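Local coordinates for protein homoserine O-acetyltransferase (Bacillus anthracis str. 'Ames Ancestor', PDB 3I1I) that probably transfers an acetyl group from acetyl-CoA to the side-chain hydroxyl of homoserine, an early step on one route to methionine, at residues Asn21-Pro26 and Asp123-Thr128; Phe12-Tyr17 and Ala133-Glu138. All coordinates share one frame; numbering follows the deposited sequence.

In the fold
From the N terminus the chain runs through strand 10-18, turns at residues 19-23 and returns as strand 24-34, its antiparallel neighbour at the edge of the large mixed sheet. Both contacts then wait for the stretch around helix 129-142. Contact 1 joins the turn and the start of the second strand to the loop at 123-128, and contact 2 joins the first strand to the helix at 133-138, so the loop closed by contact 1 is nested inside that of contact 2. The two touch through the paired strands, where Tyr17 N probably bonds Ile25 O. Together they tie the edge hairpin of this alpha/beta-hydrolase fold to one helix and its approach.

Contact 1 (Asn21-Pro26 and Asp123-Thr128); sequences NGRTIP and DFPVFT
The turn between the first two antiparallel strands of this alpha/beta-hydrolase sheet shows how one arginine can bind a hairpin to a distant loop: Arg23 reaches Asp123, Phe124 and Pro125, just ahead of helix 129-142. Its chain bends at the CB-CG bond (chi2 78°). The CB-CG part crosses the Pro125 ring at about a right angle, with Arg23 CG 3.8 Å from Pro125 CB, and the rest of the chain carries the guanidinium on to Asp123. There NH1 of Arg23 donates to the carbonyl O of Asp123 at 2.9 Å, the N-H pointing almost straight at it (169°). The oxygen lies in the guanidinium plane, and the nitrogen sits nearly on the extended C=O line. NH2 of Arg23 makes a salt bridge to OD2 of Asp123 at 3.0 Å, but the hydrogen bond within it is weak and the two flat groups are inclined to each other.

Asn21 holds the turn in shape. With CG between the backbone N and the carbonyl carbon (chi1 62°), its OD1 lies 3.1 Å from Arg23 N and accepts from it, an Asx turn. Its ND2 comes within 2.8 Å of Val126 O at an angle too poor for a hydrogen bond, and is instead weakly bonded to Tyr251 O of the second subunit. A water links the two backbones, accepting from Asn21 N at 3.2 Å and donating to Val126 O at 2.6 Å. Deeper in, CD1 of Ile25 meets CE1 of Phe124 at 3.7 Å, the two side chains crossing at about a right angle.

One guanidinium thus grips Asp123 twice. The straight bond to its carbonyl probably fixes how the group is turned, while the charge pair with the carboxylate, less directional, adds attraction, with apolar packing beneath.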
loop_
_atom_site.group_PDB
_atom_site.type_symbol
_atom_site.label_atom_id
_atom_site.label_comp_id
_atom_site.label_asym_id
_atom_site.label_seq_id
_atom_site.Cartn_x
_atom_site.Cartn_y
_atom_site.Cartn_z
ATOM N N ASN A 21 -18.639 21.117 4.584
ATOM C CA ASN A 21 -17.582 21.874 5.283
ATOM C C ASN A 21 -17.667 23.376 5.078
ATOM O O ASN A 21 -16.796 24.115 5.523
ATOM C CB ASN A 21 -16.170 21.377 4.934
ATOM C CG ASN A 21 -15.832 21.537 3.468
ATOM O OD1 ASN A 21 -16.348 22.415 2.784
ATOM N ND2 ASN A 21 -14.941 20.667 2.975
ATOM N N GLY A 22 -18.698 23.838 4.387
ATOM C CA GLY A 22 -18.944 25.253 4.301
ATOM C C GLY A 22 -18.408 25.901 3.067
ATOM O O GLY A 22 -18.696 27.058 2.843
ATOM N N ARG A 23 -17.628 25.206 2.255
ATOM C CA ARG A 23 -17.136 25.809 1.017
ATOM C C ARG A 23 -18.296 25.951 -0.015
ATOM O O ARG A 23 -19.137 25.048 -0.126
ATOM C CB ARG A 23 -16.013 24.949 0.458
ATOM C CG ARG A 23 -15.375 25.471 -0.812
ATOM C CD ARG A 23 -14.404 26.589 -0.535
ATOM N NE ARG A 23 -13.721 26.932 -1.780
ATOM C CZ ARG A 23 -12.688 26.269 -2.296
ATOM N NH1 ARG A 23 -12.154 25.220 -1.664
ATOM N NH2 ARG A 23 -12.188 26.664 -3.459
ATOM N N THR A 24 -18.356 27.081 -0.740
ATOM C CA THR A 24 -19.403 27.291 -1.738
ATOM C C THR A 24 -18.793 27.470 -3.121
ATOM O O THR A 24 -17.981 28.360 -3.313
ATOM C CB THR A 24 -20.346 28.482 -1.358
ATOM O OG1 THR A 24 -20.980 28.200 -0.095
ATOM C CG2 THR A 24 -21.437 28.692 -2.413
ATOM N N ILE A 25 -19.142 26.595 -4.070
ATOM C CA ILE A 25 -18.654 26.713 -5.433
ATOM C C ILE A 25 -19.775 26.267 -6.375
ATOM O O ILE A 25 -20.720 25.618 -5.939
ATOM C CB ILE A 25 -17.349 25.856 -5.666
ATOM C CG1 ILE A 25 -17.591 24.370 -5.334
ATOM C CG2 ILE A 25 -16.194 26.383 -4.843
ATOM C CD1 ILE A 25 -16.626 23.384 -6.010
ATOM N N PRO A 26 -19.713 26.668 -7.650
ATOM C CA PRO A 26 -20.581 26.051 -8.659
ATOM C C PRO A 26 -20.238 24.564 -8.890
ATOM O O PRO A 26 -19.060 24.182 -8.922
ATOM C CB PRO A 26 -20.292 26.862 -9.954
ATOM C CG PRO A 26 -19.593 28.102 -9.521
ATOM C CD PRO A 26 -18.947 27.816 -8.187
ATOM N N ASP A 123 -6.799 22.676 -4.129
ATOM C CA ASP A 123 -7.741 23.643 -3.583
ATOM C C ASP A 123 -9.198 23.151 -3.661
ATOM O O ASP A 123 -10.096 23.803 -3.126
ATOM C CB ASP A 123 -7.592 25.014 -4.257
ATOM C CG ASP A 123 -8.490 26.088 -3.616
ATOM O OD1 ASP A 123 -8.442 26.242 -2.379
ATOM O OD2 ASP A 123 -9.279 26.738 -4.345
ATOM N N PHE A 124 -9.460 22.004 -4.298
ATOM C CA PHE A 124 -10.835 21.500 -4.285
ATOM C C PHE A 124 -11.285 21.155 -2.867
ATOM O O PHE A 124 -10.503 20.664 -2.069
ATOM C CB PHE A 124 -11.023 20.298 -5.205
ATOM C CG PHE A 124 -12.462 20.028 -5.524
ATOM C CD1 PHE A 124 -13.104 20.761 -6.512
ATOM C CD2 PHE A 124 -13.181 19.095 -4.804
ATOM C CE1 PHE A 124 -14.435 20.552 -6.806
ATOM C CE2 PHE A 124 -14.517 18.870 -5.086
ATOM C CZ PHE A 124 -15.156 19.608 -6.083
ATOM N N PRO A 125 -12.552 21.429 -2.536
ATOM C CA PRO A 125 -12.948 21.137 -1.165
ATOM C C PRO A 125 -13.148 19.657 -0.918
ATOM O O PRO A 125 -13.514 18.922 -1.820
ATOM C CB PRO A 125 -14.292 21.848 -1.014
ATOM C CG PRO A 125 -14.818 21.972 -2.390
ATOM C CD PRO A 125 -13.617 22.114 -3.287
ATOM N N VAL A 126 -12.921 19.249 0.317
ATOM C CA VAL A 126 -13.248 17.924 0.750
ATOM C C VAL A 126 -14.744 17.733 0.641
ATOM O O VAL A 126 -15.539 18.622 1.102
ATOM C CB VAL A 126 -12.806 17.707 2.195
ATOM C CG1 VAL A 126 -13.328 16.367 2.707
ATOM C CG2 VAL A 126 -11.249 17.833 2.287
ATOM N N PHE A 127 -15.125 16.602 0.035
ATOM C CA PHE A 127 -16.509 16.197 -0.031
ATOM C C PHE A 127 -16.760 14.871 0.675
ATOM O O PHE A 127 -15.862 14.036 0.782
ATOM C CB PHE A 127 -16.980 16.114 -1.498
ATOM C CG PHE A 127 -16.685 14.791 -2.182
ATOM C CD1 PHE A 127 -17.662 13.826 -2.275
ATOM C CD2 PHE A 127 -15.437 14.540 -2.748
ATOM C CE1 PHE A 127 -17.424 12.628 -2.912
ATOM C CE2 PHE A 127 -15.164 13.340 -3.381
ATOM C CZ PHE A 127 -16.156 12.371 -3.463
ATOM N N THR A 128 -18.015 14.695 1.099
ATOM C CA THR A 128 -18.509 13.463 1.653
ATOM C C THR A 128 -19.654 12.937 0.797
ATOM O O THR A 128 -20.143 13.609 -0.113
ATOM C CB THR A 128 -19.076 13.692 3.045
ATOM O OG1 THR A 128 -20.291 14.468 2.957
ATOM C CG2 THR A 128 -18.042 14.396 3.903
HETATM O O HOH W 1 -17.772 18.805 2.482
#

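Contact 2 (Phe12-Tyr17 and Ala133-Glu138); sequences FILKEY and ARMQCE
Tyr17 lays a face of its ring against Met135, a selenomethionine here, in a Met-aromatic contact that packs the edge strand of the alpha/beta-hydrolase sheet against helix 129-142. Residues 12-14 of strand 10-18 pass the helical segment 133-138 with axes 9.8 Å apart and directions differing by 110°. Tyr17 lies beyond the corner that the chain turns at Lys15, and with Phe12 and Leu14 it bridges the gap.

Tyr17 has CG anti to the backbone N (chi1 168°), which extends the ring toward the helix. Met135 CG stands over its centre, 4.0 Å from the centroid and 4° off the ring normal, a CH-pi contact. The selenium follows above the same ring at a longer 4.7 Å from SE to the centroid. Beyond the ring, Tyr17 OH passes Arg134 CB at 3.6 Å; the hydroxyl is hydrogen-bonded to Asp131 one turn earlier, while the Arg134 guanidinium turns away to a salt bridge with Glu20.

Phe12 and Leu14 meet the next turn of the helix. The Phe12 ring comes slantwise against the Glu138 backbone and CB, with CZ of Phe12 3.9 Å from that CB. Leu14 crosses the Glu138 chain at about a right angle, its CD1 beside CG and its CD2 beside OE1. The same carboxylate is tied to the strand through solvent: one water donates to Glu16 O at 2.8 Å and, at a longer 3.3 Å, to Glu138 OE1.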
loop_
_atom_site.group_PDB
_atom_site.type_symbol
_atom_site.label_atom_id
_atom_site.label_comp_id
_atom_site.label_asym_id
_atom_site.label_seq_id
_atom_site.Cartn_x
_atom_site.Cartn_y
_atom_site.Cartn_z
ATOM N N PHE A 12 -27.102 18.307 -14.897
ATOM C CA PHE A 12 -27.704 19.161 -13.891
ATOM C C PHE A 12 -26.641 20.092 -13.332
ATOM O O PHE A 12 -25.525 19.660 -13.040
ATOM C CB PHE A 12 -28.289 18.313 -12.776
ATOM C CG PHE A 12 -28.888 19.114 -11.640
ATOM C CD1 PHE A 12 -30.019 19.893 -11.846
ATOM C CD2 PHE A 12 -28.326 19.083 -10.367
ATOM C CE1 PHE A 12 -30.580 20.629 -10.810
ATOM C CE2 PHE A 12 -28.892 19.781 -9.310
ATOM C CZ PHE A 12 -30.034 20.572 -9.540
ATOM N N ILE A 13 -26.987 21.364 -13.192
ATOM C CA ILE A 13 -26.074 22.414 -12.733
ATOM C C ILE A 13 -26.613 23.097 -11.503
ATOM O O ILE A 13 -27.817 23.259 -11.368
ATOM C CB ILE A 13 -25.931 23.492 -13.828
ATOM C CG1 ILE A 13 -24.760 23.141 -14.743
ATOM C CG2 ILE A 13 -25.793 24.924 -13.259
ATOM C CD1 ILE A 13 -25.212 22.638 -16.078
ATOM N N LEU A 14 -25.717 23.464 -10.595
ATOM C CA LEU A 14 -26.030 24.410 -9.526
ATOM C C LEU A 14 -25.014 25.542 -9.609
ATOM O O LEU A 14 -23.818 25.329 -9.756
ATOM C CB LEU A 14 -26.012 23.756 -8.166
ATOM C CG LEU A 14 -27.102 22.697 -7.917
ATOM C CD1 LEU A 14 -26.710 21.814 -6.718
ATOM C CD2 LEU A 14 -28.503 23.316 -7.673
ATOM N N LYS A 15 -25.530 26.759 -9.585
ATOM C CA LYS A 15 -24.713 27.937 -9.760
ATOM C C LYS A 15 -23.846 28.118 -8.530
ATOM O O LYS A 15 -22.712 28.577 -8.630
ATOM C CB LYS A 15 -25.587 29.170 -9.978
ATOM C CG LYS A 15 -26.173 29.294 -11.371
ATOM C CD LYS A 15 -27.073 30.497 -11.445
ATOM C CE LYS A 15 -27.499 30.851 -12.859
ATOM N NZ LYS A 15 -28.778 31.646 -12.787
ATOM N N GLU A 16 -24.415 27.784 -7.382
ATOM C CA GLU A 16 -23.673 27.714 -6.152
ATOM C C GLU A 16 -24.185 26.548 -5.320
ATOM O O GLU A 16 -25.391 26.446 -5.073
ATOM C CB GLU A 16 -23.841 29.005 -5.334
ATOM C CG GLU A 16 -23.261 30.290 -5.951
ATOM C CD GLU A 16 -21.767 30.206 -6.309
ATOM O OE1 GLU A 16 -21.030 29.342 -5.779
ATOM O OE2 GLU A 16 -21.341 31.030 -7.148
ATOM N N TYR A 17 -23.274 25.680 -4.885
ATOM C CA TYR A 17 -23.594 24.663 -3.913
ATOM C C TYR A 17 -22.689 24.822 -2.662
ATOM O O TYR A 17 -21.480 24.997 -2.761
ATOM C CB TYR A 17 -23.480 23.261 -4.532
ATOM C CG TYR A 17 -23.534 22.191 -3.478
ATOM C CD1 TYR A 17 -24.716 21.916 -2.819
ATOM C CD2 TYR A 17 -22.384 21.531 -3.076
ATOM C CE1 TYR A 17 -24.767 20.969 -1.820
ATOM C CE2 TYR A 17 -22.416 20.587 -2.064
ATOM C CZ TYR A 17 -23.609 20.305 -1.437
ATOM O OH TYR A 17 -23.657 19.398 -0.407
ATOM N N ALA A 133 -25.517 13.208 -1.819
ATOM C CA ALA A 133 -26.922 13.044 -1.530
ATOM C C ALA A 133 -27.635 14.432 -1.571
ATOM O O ALA A 133 -28.734 14.547 -2.108
ATOM C CB ALA A 133 -27.094 12.355 -0.155
ATOM N N ARG A 134 -27.008 15.481 -1.046
ATOM C CA ARG A 134 -27.641 16.807 -1.085
ATOM C C ARG A 134 -27.789 17.320 -2.524
ATOM O O ARG A 134 -28.825 17.874 -2.877
ATOM C CB ARG A 134 -26.891 17.829 -0.242
ATOM C CG ARG A 134 -26.704 17.405 1.241
ATOM C CD ARG A 134 -27.280 18.451 2.135
ATOM N NE ARG A 134 -27.061 18.242 3.577
ATOM C CZ ARG A 134 -27.964 17.740 4.430
ATOM N NH1 ARG A 134 -29.181 17.324 4.023
ATOM N NH2 ARG A 134 -27.634 17.642 5.710
HETATM N N MSE A 135 -26.779 17.089 -3.362
HETATM C CA MSE A 135 -26.885 17.478 -4.738
HETATM C C MSE A 135 -27.964 16.687 -5.462
HETATM O O MSE A 135 -28.796 17.279 -6.115
HETATM C CB MSE A 135 -25.564 17.332 -5.441
HETATM C CG MSE A 135 -24.615 18.445 -5.075
HETATM SE SE MSE A 135 -22.833 18.000 -5.704
HETATM C CE MSE A 135 -23.262 17.733 -7.611
ATOM N N GLN A 136 -27.965 15.365 -5.324
ATOM C CA GLN A 136 -28.984 14.535 -5.934
ATOM C C GLN A 136 -30.416 14.980 -5.561
ATOM O O GLN A 136 -31.318 15.000 -6.395
ATOM C CB GLN A 136 -28.797 13.102 -5.481
ATOM C CG GLN A 136 -27.607 12.377 -6.112
ATOM C CD GLN A 136 -27.452 10.989 -5.513
ATOM O OE1 GLN A 136 -27.730 10.774 -4.325
ATOM N NE2 GLN A 136 -27.066 10.035 -6.337
ATOM N N CYS A 137 -30.602 15.323 -4.293
ATOM C CA CYS A 137 -31.870 15.760 -3.813
ATOM C C CYS A 137 -32.351 17.050 -4.501
ATOM O O CYS A 137 -33.548 17.184 -4.784
ATOM C CB CYS A 137 -31.796 15.974 -2.314
ATOM S SG CYS A 137 -33.389 16.285 -1.616
ATOM N N GLU A 138 -31.434 17.981 -4.779
ATOM C CA GLU A 138 -31.802 19.188 -5.512
ATOM C C GLU A 138 -32.318 18.823 -6.866
ATOM O O GLU A 138 -33.297 19.410 -7.338
ATOM C CB GLU A 138 -30.635 20.120 -5.753
ATOM C CG GLU A 138 -29.943 20.557 -4.517
ATOM C CD GLU A 138 -30.581 21.746 -3.913
ATOM O OE1 GLU A 138 -29.898 22.808 -3.940
ATOM O OE2 GLU A 138 -31.736 21.611 -3.411
HETATM O O HOH W 2 -27.167 24.601 -3.839
#